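Local structure of putative dihydrodipicolinate synthase (Thermus thermophilus, 2PCQ) at residues A[4-9]-A[23-28]; A[197-202]-A[243-248]. The protein belongs to the dihydrodipicolinate synthetase family of TIM-barrel proteins and is probably an enzyme, its precise role unassigned. All coordinates share one frame; numbering follows the deposited sequence.

Contact 1 of 2, residues A[4-9]-A[23-28]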
ATOM      1  N   PRO A   4      28.633  -8.162  -8.156  1.00 18.34           N
ATOM      2  CA  PRO A   4      27.665  -7.430  -8.963  1.00 13.96           C
ATOM      3  C   PRO A   4      26.658  -8.368  -9.624  1.00 16.61           C
ATOM      4  O   PRO A   4      26.991  -9.497  -9.984  1.00 14.83           O
ATOM      5  CB  PRO A   4      28.543  -6.749  -9.997  1.00 18.94           C
ATOM      6  CG  PRO A   4      29.534  -7.847 -10.308  1.00 16.94           C
ATOM      7  CD  PRO A   4      29.877  -8.395  -8.918  1.00 14.71           C
ATOM      8  N   PRO A   5      25.400  -7.924  -9.750  1.00 16.07           N
ATOM      9  CA  PRO A   5      24.388  -8.760 -10.398  1.00 15.28           C
ATOM     10  C   PRO A   5      24.537  -8.400 -11.878  1.00 17.23           C
ATOM     11  O   PRO A   5      23.966  -7.413 -12.346  1.00 15.28           O
ATOM     12  CB  PRO A   5      23.080  -8.248  -9.795  1.00 13.58           C
ATOM     13  CG  PRO A   5      23.363  -6.792  -9.582  1.00 15.01           C
ATOM     14  CD  PRO A   5      24.774  -6.810  -9.013  1.00 12.70           C
ATOM     15  N   ILE A   6      25.323  -9.178 -12.615  1.00 13.99           N
ATOM     16  CA  ILE A   6      25.537  -8.861 -14.019  1.00 16.42           C
ATOM     17  C   ILE A   6      24.291  -9.010 -14.882  1.00 16.58           C
ATOM     18  O   ILE A   6      23.514  -9.952 -14.731  1.00 16.39           O
ATOM     19  CB  ILE A   6      26.678  -9.706 -14.644  1.00 17.24           C
ATOM     20  CG1 ILE A   6      26.291 -11.184 -14.693  1.00 19.43           C
ATOM     21  CG2 ILE A   6      27.961  -9.517 -13.842  1.00 18.45           C
ATOM     22  CD1 ILE A   6      27.257 -12.023 -15.511  1.00 26.41           C
ATOM     23  N   PRO A   7      24.076  -8.055 -15.797  1.00 16.08           N
ATOM     24  CA  PRO A   7      22.904  -8.135 -16.666  1.00 16.03           C
ATOM     25  C   PRO A   7      23.096  -9.229 -17.703  1.00 19.07           C
ATOM     26  O   PRO A   7      24.216  -9.692 -17.923  1.00 20.62           O
ATOM     27  CB  PRO A   7      22.842  -6.741 -17.287  1.00 16.19           C
ATOM     28  CG  PRO A   7      24.278  -6.343 -17.358  1.00 20.65           C
ATOM     29  CD  PRO A   7      24.816  -6.800 -16.017  1.00 15.57           C
ATOM     30  N   THR A   8      21.997  -9.667 -18.311  1.00 16.09           N
ATOM     31  CA  THR A   8      22.051 -10.689 -19.346  1.00 14.07           C
ATOM     32  C   THR A   8      21.778  -9.964 -20.658  1.00 15.08           C
ATOM     33  O   THR A   8      20.684  -9.446 -20.879  1.00 15.77           O
ATOM     34  CB  THR A   8      20.989 -11.777 -19.122  1.00 16.65           C
ATOM     35  OG1 THR A   8      21.222 -12.410 -17.858  1.00 15.60           O
ATOM     36  CG2 THR A   8      21.063 -12.826 -20.229  1.00 16.92           C
ATOM     37  N   PRO A   9      22.784  -9.905 -21.543  1.00 18.85           N
ATOM     38  CA  PRO A   9      22.691  -9.237 -22.844  1.00 15.79           C
ATOM     39  C   PRO A   9      21.733  -9.830 -23.868  1.00 18.15           C
ATOM     40  O   PRO A   9      21.679 -11.041 -24.053  1.00 17.67           O
ATOM     41  CB  PRO A   9      24.134  -9.271 -23.360  1.00 17.60           C
ATOM     42  CG  PRO A   9      24.962  -9.408 -22.113  1.00 20.99           C
ATOM     43  CD  PRO A   9      24.155 -10.387 -21.306  1.00 15.57           C
ATOM     44  N   GLU A  23      31.660 -12.329 -22.506  1.00 22.05           N
ATOM     45  CA  GLU A  23      32.629 -11.240 -22.515  1.00 23.93           C
ATOM     46  C   GLU A  23      32.381 -10.275 -21.363  1.00 23.97           C
ATOM     47  O   GLU A  23      33.319  -9.788 -20.733  1.00 20.29           O
ATOM     48  CB  GLU A  23      32.560 -10.475 -23.838  1.00 27.76           C
ATOM     49  CG  GLU A  23      33.676  -9.460 -24.013  1.00 40.54           C
ATOM     50  CD  GLU A  23      33.529  -8.639 -25.278  1.00 49.31           C
ATOM     51  OE1 GLU A  23      33.239  -9.231 -26.340  1.00 57.14           O
ATOM     52  OE2 GLU A  23      33.712  -7.403 -25.212  1.00 52.14           O
ATOM     53  N   LEU A  24      31.110  -9.995 -21.094  1.00 19.62           N
ATOM     54  CA  LEU A  24      30.745  -9.086 -20.018  1.00 18.62           C
ATOM     55  C   LEU A  24      31.202  -9.637 -18.674  1.00 15.21           C
ATOM     56  O   LEU A  24      31.776  -8.917 -17.861  1.00 16.79           O
ATOM     57  CB  LEU A  24      29.230  -8.882 -19.996  1.00 19.35           C
ATOM     58  CG  LEU A  24      28.685  -7.916 -18.948  1.00 19.62           C
ATOM     59  CD1 LEU A  24      29.201  -6.514 -19.234  1.00 16.46           C
ATOM     60  CD2 LEU A  24      27.163  -7.946 -18.970  1.00 18.67           C
ATOM     61  N   ALA A  25      30.942 -10.920 -18.444  1.00 15.87           N
ATOM     62  CA  ALA A  25      31.324 -11.557 -17.191  1.00 16.17           C
ATOM     63  C   ALA A  25      32.835 -11.516 -16.985  1.00 19.09           C
ATOM     64  O   ALA A  25      33.310 -11.260 -15.878  1.00 19.21           O
ATOM     65  CB  ALA A  25      30.827 -13.004 -17.169  1.00 14.37           C
ATOM     66  N   GLN A  26      33.586 -11.759 -18.056  1.00 19.07           N
ATOM     67  CA  GLN A  26      35.048 -11.764 -17.990  1.00 22.28           C
ATOM     68  C   GLN A  26      35.634 -10.377 -17.747  1.00 19.19           C
ATOM     69  O   GLN A  26      36.713 -10.245 -17.175  1.00 22.84           O
ATOM     70  CB  GLN A  26      35.631 -12.343 -19.283  1.00 21.84           C
ATOM     71  CG  GLN A  26      35.164 -13.762 -19.587  1.00 32.45           C
ATOM     72  CD  GLN A  26      35.693 -14.289 -20.915  1.00 46.06           C
ATOM     73  OE1 GLN A  26      35.617 -13.613 -21.944  1.00 43.52           O
ATOM     74  NE2 GLN A  26      36.221 -15.508 -20.898  1.00 50.49           N
ATOM     75  N   ALA A  27      34.916  -9.345 -18.178  1.00 21.31           N
ATOM     76  CA  ALA A  27      35.378  -7.972 -18.009  1.00 18.48           C
ATOM     77  C   ALA A  27      35.121  -7.431 -16.609  1.00 18.01           C
ATOM     78  O   ALA A  27      35.780  -6.489 -16.174  1.00 20.01           O
ATOM     79  CB  ALA A  27      34.711  -7.072 -19.033  1.00 16.80           C
ATOM     80  N   LEU A  28      34.171  -8.027 -15.898  1.00 18.92           N
ATOM     81  CA  LEU A  28      33.840  -7.552 -14.563  1.00 16.98           C
ATOM     82  C   LEU A  28      34.381  -8.395 -13.414  1.00 15.60           C
ATOM     83  O   LEU A  28      34.793  -7.856 -12.387  1.00 16.42           O
ATOM     84  CB  LEU A  28      32.315  -7.432 -14.420  1.00 20.03           C
ATOM     85  CG  LEU A  28      31.635  -6.388 -15.311  1.00 24.47           C
ATOM     86  CD1 LEU A  28      30.121  -6.551 -15.265  1.00 24.71           C
ATOM     87  CD2 LEU A  28      32.042  -5.002 -14.845  1.00 23.49           C
TER

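Contact 2 of 2, residues A[197-202]-A[243-248]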
ATOM      1  N   ALA A 197      27.725  -1.979  -8.443  1.00 16.82           N
ATOM      2  CA  ALA A 197      29.060  -2.565  -8.438  1.00 17.76           C
ATOM      3  C   ALA A 197      29.459  -2.997  -9.849  1.00 16.42           C
ATOM      4  O   ALA A 197      30.602  -3.393 -10.081  1.00 18.22           O
ATOM      5  CB  ALA A 197      29.125  -3.750  -7.483  1.00 14.89           C
ATOM      6  N   ASN A 198      28.511  -2.941 -10.784  1.00 15.05           N
ATOM      7  CA  ASN A 198      28.802  -3.274 -12.178  1.00 15.60           C
ATOM      8  C   ASN A 198      29.557  -2.079 -12.769  1.00 17.04           C
ATOM      9  O   ASN A 198      30.289  -2.214 -13.750  1.00 15.86           O
ATOM     10  CB  ASN A 198      27.521  -3.439 -13.008  1.00 14.19           C
ATOM     11  CG  ASN A 198      26.810  -4.754 -12.762  1.00 18.24           C
ATOM     12  OD1 ASN A 198      25.771  -4.798 -12.103  1.00 20.75           O
ATOM     13  ND2 ASN A 198      27.359  -5.830 -13.302  1.00 10.02           N
ATOM     14  N   LEU A 199      29.357  -0.910 -12.169  1.00 14.21           N
ATOM     15  CA  LEU A 199      29.969   0.322 -12.658  1.00 16.08           C
ATOM     16  C   LEU A 199      31.169   0.812 -11.858  1.00 14.45           C
ATOM     17  O   LEU A 199      32.175   1.225 -12.437  1.00 18.42           O
ATOM     18  CB  LEU A 199      28.910   1.428 -12.714  1.00 11.15           C
ATOM     19  CG  LEU A 199      27.612   1.092 -13.463  1.00 16.10           C
ATOM     20  CD1 LEU A 199      26.638   2.256 -13.346  1.00 12.31           C
ATOM     21  CD2 LEU A 199      27.910   0.790 -14.922  1.00 15.98           C
ATOM     22  N   ALA A 200      31.063   0.783 -10.533  1.00 13.78           N
ATOM     23  CA  ALA A 200      32.157   1.236  -9.678  1.00 13.37           C
ATOM     24  C   ALA A 200      32.487   0.188  -8.618  1.00 13.54           C
ATOM     25  O   ALA A 200      32.446   0.471  -7.422  1.00 14.44           O
ATOM     26  CB  ALA A 200      31.781   2.558  -9.011  1.00 10.99           C
ATOM     27  N   PRO A 201      32.828  -1.038  -9.047  1.00 13.73           N
ATOM     28  CA  PRO A 201      33.161  -2.118  -8.110  1.00 15.18           C
ATOM     29  C   PRO A 201      34.258  -1.791  -7.097  1.00 17.87           C
ATOM     30  O   PRO A 201      34.173  -2.191  -5.935  1.00 18.18           O
ATOM     31  CB  PRO A 201      33.535  -3.280  -9.031  1.00 14.90           C
ATOM     32  CG  PRO A 201      34.028  -2.587 -10.283  1.00 15.95           C
ATOM     33  CD  PRO A 201      33.029  -1.469 -10.441  1.00 12.72           C
ATOM     34  N   ARG A 202      35.287  -1.068  -7.531  1.00 18.58           N
ATOM     35  CA  ARG A 202      36.377  -0.712  -6.629  1.00 17.76           C
ATOM     36  C   ARG A 202      35.939   0.291  -5.563  1.00 14.67           C
ATOM     37  O   ARG A 202      36.452   0.278  -4.449  1.00 16.00           O
ATOM     38  CB  ARG A 202      37.578  -0.160  -7.421  1.00 16.76           C
ATOM     39  CG  ARG A 202      38.349  -1.239  -8.195  1.00 16.43           C
ATOM     40  CD  ARG A 202      39.526  -0.677  -9.007  1.00 18.92           C
ATOM     41  NE  ARG A 202      39.080   0.294 -10.003  1.00 18.76           N
ATOM     42  CZ  ARG A 202      39.083   1.610  -9.824  1.00 22.58           C
ATOM     43  NH1 ARG A 202      39.523   2.131  -8.685  1.00 17.99           N
ATOM     44  NH2 ARG A 202      38.617   2.407 -10.777  1.00 20.80           N
ATOM     45  N   GLN A 243      22.403   0.674 -20.323  1.00 16.88           N
ATOM     46  CA  GLN A 243      22.824   1.829 -21.102  1.00 18.79           C
ATOM     47  C   GLN A 243      24.151   2.369 -20.570  1.00 18.49           C
ATOM     48  O   GLN A 243      25.005   2.808 -21.341  1.00 19.19           O
ATOM     49  CB  GLN A 243      21.752   2.921 -21.068  1.00 19.05           C
ATOM     50  CG  GLN A 243      22.161   4.197 -21.801  1.00 19.96           C
ATOM     51  CD  GLN A 243      21.001   5.147 -22.015  1.00 22.79           C
ATOM     52  OE1 GLN A 243      20.082   5.218 -21.197  1.00 16.56           O
ATOM     53  NE2 GLN A 243      21.044   5.895 -23.112  1.00 20.42           N
ATOM     54  N   ALA A 244      24.326   2.321 -19.253  1.00 16.35           N
ATOM     55  CA  ALA A 244      25.556   2.797 -18.624  1.00 17.53           C
ATOM     56  C   ALA A 244      26.721   1.892 -19.013  1.00 19.35           C
ATOM     57  O   ALA A 244      27.806   2.367 -19.354  1.00 18.93           O
ATOM     58  CB  ALA A 244      25.398   2.817 -17.110  1.00 15.13           C
ATOM     59  N   LEU A 245      26.501   0.585 -18.959  1.00 16.98           N
ATOM     60  CA  LEU A 245      27.554  -0.348 -19.322  1.00 19.39           C
ATOM     61  C   LEU A 245      27.922  -0.191 -20.795  1.00 19.36           C
ATOM     62  O   LEU A 245      29.102  -0.212 -21.137  1.00 22.51           O
ATOM     63  CB  LEU A 245      27.124  -1.786 -19.020  1.00 15.65           C
ATOM     64  CG  LEU A 245      27.129  -2.129 -17.527  1.00 17.78           C
ATOM     65  CD1 LEU A 245      26.391  -3.435 -17.288  1.00 18.80           C
ATOM     66  CD2 LEU A 245      28.566  -2.223 -17.032  1.00 16.11           C
ATOM     67  N   ARG A 246      26.925  -0.027 -21.664  1.00 16.68           N
ATOM     68  CA  ARG A 246      27.209   0.152 -23.089  1.00 18.90           C
ATOM     69  C   ARG A 246      28.016   1.433 -23.271  1.00 18.02           C
ATOM     70  O   ARG A 246      28.967   1.475 -24.048  1.00 18.14           O
ATOM     71  CB  ARG A 246      25.920   0.242 -23.919  1.00 16.97           C
ATOM     72  CG  ARG A 246      25.086  -1.045 -23.968  1.00 18.76           C
ATOM     73  CD  ARG A 246      24.124  -1.044 -25.160  1.00 16.29           C
ATOM     74  NE  ARG A 246      23.236   0.116 -25.169  1.00 14.58           N
ATOM     75  CZ  ARG A 246      22.172   0.260 -24.384  1.00 17.57           C
ATOM     76  NH1 ARG A 246      21.848  -0.693 -23.515  1.00 18.35           N
ATOM     77  NH2 ARG A 246      21.435   1.358 -24.462  1.00 16.54           N
ATOM     78  N   HIS A 247      27.643   2.473 -22.534  1.00 18.02           N
ATOM     79  CA  HIS A 247      28.339   3.752 -22.615  1.00 19.74           C
ATOM     80  C   HIS A 247      29.815   3.613 -22.246  1.00 22.66           C
ATOM     81  O   HIS A 247      30.670   4.288 -22.820  1.00 21.84           O
ATOM     82  CB  HIS A 247      27.663   4.773 -21.699  1.00 20.24           C
ATOM     83  CG  HIS A 247      28.363   6.094 -21.649  1.00 23.13           C
ATOM     84  ND1 HIS A 247      29.298   6.408 -20.687  1.00 26.21           N
ATOM     85  CD2 HIS A 247      28.273   7.180 -22.453  1.00 21.31           C
ATOM     86  CE1 HIS A 247      29.753   7.629 -20.897  1.00 21.55           C
ATOM     87  NE2 HIS A 247      29.146   8.121 -21.963  1.00 23.24           N
ATOM     88  N   LEU A 248      30.106   2.734 -21.292  1.00 19.19           N
ATOM     89  CA  LEU A 248      31.474   2.494 -20.853  1.00 20.33           C
ATOM     90  C   LEU A 248      32.190   1.507 -21.773  1.00 20.88           C
ATOM     91  O   LEU A 248      33.322   1.113 -21.509  1.00 25.69           O
ATOM     92  CB  LEU A 248      31.486   1.956 -19.419  1.00 15.60           C
ATOM     93  CG  LEU A 248      30.947   2.902 -18.343  1.00 17.12           C
ATOM     94  CD1 LEU A 248      30.902   2.179 -17.010  1.00 15.54           C
ATOM     95  CD2 LEU A 248      31.834   4.141 -18.258  1.00 14.96           C
TER

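Contact 1 of 2, residues A[4-9]-A[23-28]
Pro7 O faces the methyl CD2 of Leu24 at 3.6 Å, a packing contact and not a hydrogen bond; none crosses between residues 4-9 and 23-28. Polar bonding runs instead within the helix, where Ala27 N donates to Glu23 O over 3.0 Å, and outward from the loop, where Thr8 OG1 is hydrogen-bonded with Gly42 O and Thr8 O with Lys242 NZ. What joins the two segments is a row of apolar contacts. Leu24 points at the chain with its CG anti to the backbone N (chi1 -178°), which carries CD2 away from the helix and up to the Pro7 ring. The Leu24 and Pro7 side chains run roughly perpendicular to one another, CD2 of Leu24 approaching Pro7 CG at 3.7 Å, and the same methyl also reaches Pro9 CG at 4.1 Å. Ile6 uses both of its branches. With CG1 flanked by both the amide N and the carbonyl C (chi1 66°), CD1 comes within 4.1 Å of Ala25 CB, while CG2 rests 3.9 Å from Leu28 CD1, the two side chains running antiparallel alongside one another. Phe21, one turn before Leu24 and Ala25 in the helix, also packs on Ile6. All six touching residues are buried, and the arrangement is that of a beta-alpha-beta unit in a TIM barrel, with helix 18-28 laid against the end of strand 2-6 and the loop after it.

Contact 2 of 2, residues A[197-202]-A[243-248]
Leu199 inserts its two methyls among Ala244, Leu245 and Leu248, and so joins the loop that follows the last strand of the TIM barrel to the C-terminal end of the long helix 216-247. This helix comes after the eight beta-alpha units, as in relatives of this family, whose barrel carries extra helices at its C-terminus. The contact is a small example of how one branched residue can serve several neighbours. From a CA-CB bond that does not aim straight at the helix, Leu199 turns CG opposite its own carbonyl carbon (chi1 -52°), and chi2 of 176° extends CD1 away from CA and leaves CD2 as the bent branch; both methyls meet the helix. CD1 lies 4.0 Å from Ala244 CB, and CD2 approaches the same CB at 3.9 Å, making the small alanine a shared seat for the fork. Leu245 adopts the same kind of first torsion (chi1 -74°), and together with an extended chi2 this leaves CD2 facing the loop. There the methyl touches Leu199 CD2 at 3.7 Å, the two side chains crossing at a slant, and it also lies 3.7 Å from Asn198 O. No hydrogen bond passes between the segments. Phe269 of helix 266-278 packs on Leu199 as well, so a further C-terminal helix shares this buried patch. At the helix end, Leu248 N still bonds Ala244 O at 3.0 Å, and the Leu248 side chain adds its CD1 at 3.9 Å from Leu199 CD2.

The two contacts follow one another along the chain yet sit side by side in the fold, their centres about 10 Å apart and on the same side of the chain's centre. They bring together the first beta-alpha unit, the loop after the last strand and the C-terminal helix 216-247, at the place where closure of the sheet makes strand 2-6 and strand 191-193 neighbours. Asn198 of contact 2 packs on Pro4, Pro5, Ile6 and Leu28 of contact 1. A second bridge comes from Leu245, whose CD1 lies 3.6 Å from Pro7 CG. The potassium ion is bound elsewhere, at Ala143 and Val148, residues that belong to neither contact.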